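PDB 2A2L: uncharacterized protein from Klebsiella pneumoniae, which is of unknown function but belongs to the HbpS-like family, named for haem-degrading proteins, and probably works as an oligomer. Local coordinates for residues Glu54-Val57 / Ser58-Asp61. Sequence-based numbering, arbitrary orientation.
Sequences EAFV and SSCD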
loop_
_atom_site.group_PDB
_atom_site.type_symbol
_atom_site.label_atom_id
_atom_site.label_comp_id
_atom_site.label_asym_id
_atom_site.label_seq_id
_atom_site.Cartn_x
_atom_site.Cartn_y
_atom_site.Cartn_z
ATOM N N GLU A 54 29.054 0.986 2.814
ATOM C CA GLU A 54 29.111 2.350 2.283
ATOM C C GLU A 54 28.083 2.586 1.158
ATOM O O GLU A 54 27.999 3.700 0.635
ATOM C CB GLU A 54 30.499 2.609 1.661
ATOM C CG GLU A 54 31.707 2.692 2.626
ATOM C CD GLU A 54 31.452 3.590 3.815
ATOM O OE1 GLU A 54 31.350 4.822 3.617
ATOM O OE2 GLU A 54 31.353 3.061 4.947
ATOM N N ALA A 55 27.333 1.547 0.769
ATOM C CA ALA A 55 26.317 1.679 -0.284
ATOM C C ALA A 55 25.042 2.427 0.162
ATOM O O ALA A 55 24.738 2.511 1.366
ATOM C CB ALA A 55 25.974 0.318 -0.864
ATOM N N PHE A 56 24.319 2.976 -0.820
ATOM C CA PHE A 56 23.099 3.744 -0.569
ATOM C C PHE A 56 22.060 2.767 -0.049
ATOM O O PHE A 56 21.841 1.719 -0.671
ATOM C CB PHE A 56 22.562 4.416 -1.863
ATOM C CG PHE A 56 23.506 5.424 -2.497
ATOM C CD1 PHE A 56 24.389 6.196 -1.720
ATOM C CD2 PHE A 56 23.508 5.600 -3.872
ATOM C CE1 PHE A 56 25.253 7.125 -2.311
ATOM C CE2 PHE A 56 24.382 6.515 -4.484
ATOM C CZ PHE A 56 25.262 7.275 -3.699
ATOM N N VAL A 57 21.432 3.095 1.082
ATOM C CA VAL A 57 20.332 2.273 1.609
ATOM C C VAL A 57 19.144 2.241 0.640
ATOM O O VAL A 57 18.434 1.223 0.546
ATOM C CB VAL A 57 19.903 2.642 3.100
ATOM C CG1 VAL A 57 21.055 2.402 4.085
ATOM C CG2 VAL A 57 19.415 4.076 3.219
ATOM N N SER A 58 18.976 3.324 -0.122
ATOM C CA SER A 58 18.034 3.363 -1.240
ATOM C C SER A 58 18.231 2.251 -2.250
ATOM O O SER A 58 17.310 1.909 -2.975
ATOM C CB SER A 58 18.131 4.703 -1.968
ATOM O OG SER A 58 19.255 5.428 -1.519
ATOM N N SER A 59 19.429 1.688 -2.299
ATOM C CA SER A 59 19.761 0.722 -3.337
ATOM C C SER A 59 19.359 -0.745 -3.093
ATOM O O SER A 59 19.554 -1.560 -3.969
ATOM C CB SER A 59 21.239 0.836 -3.737
ATOM O OG SER A 59 21.558 2.126 -4.248
ATOM N N CYS A 60 18.821 -1.086 -1.924
ATOM C CA CYS A 60 18.387 -2.472 -1.661
ATOM C C CYS A 60 17.134 -2.906 -2.407
ATOM O O CYS A 60 17.124 -3.994 -2.970
ATOM C CB CYS A 60 18.185 -2.788 -0.175
ATOM S SG CYS A 60 19.187 -1.874 0.978
ATOM N N ASP A 61 16.079 -2.093 -2.347
ATOM C CA ASP A 61 14.859 -2.299 -3.142
ATOM C C ASP A 61 15.226 -2.312 -4.627
ATOM O O ASP A 61 14.956 -3.282 -5.344
ATOM C CB ASP A 61 13.849 -1.147 -2.880
ATOM C CG ASP A 61 12.415 -1.637 -2.639
ATOM O OD1 ASP A 61 12.237 -2.790 -2.180
ATOM O OD2 ASP A 61 11.465 -0.858 -2.892
HETATM O O HOH W 1 15.771 -0.108 -0.720
#
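Phe-56 to Ser-59 forms a type I beta turn, in which Ser-59 N donates to Phe-56 O at 2.9 Å. A weak second bond follows from Cys-60 N to Val-57 O at 3.4 Å. Two serine hydroxyls approach Phe-56 CB from different directions, about a right angle apart, Ser-58 OG and Ser-59 OG each lying 3.5 Å from it. Phe-56 CG lies beside the backbone N and anti to the carbonyl carbon (chi1 -62°), which carries the ring away from the following residues, yet its edge still passes Ser-59 OG, 4.0 Å from CD2. Serine suits both sites because it is small enough to sit against the CB methylene of Phe-56; the Ser-59 hydroxyl also makes a weak hydrogen bond to Ser-123. The CA-CB bond of Val-57 points away from the helix start, and its side chain packs on Arg-51, on Ser-72 of a second subunit and on Asn-45 of a third. Its carbonyl oxygen faces the helix, and Cys-60 SG stands 3.2 Å from Val-57 O, a slim side chain close to a backbone acceptor. A water accepts from Asp-61 N at 2.6 Å and can donate to Val-57 O, 3.2 Å away, spanning this i to i+4 pair in place of a direct bond, while Ser-58 O accepts from Asn-97 of the second subunit. Turn, weak bond and water thus link the loop after strand 46-51 to the start of helix 59-72 mainly through backbone polar groups, leaving Phe-56 and Val-57 to supply apolar surface at a subunit interface.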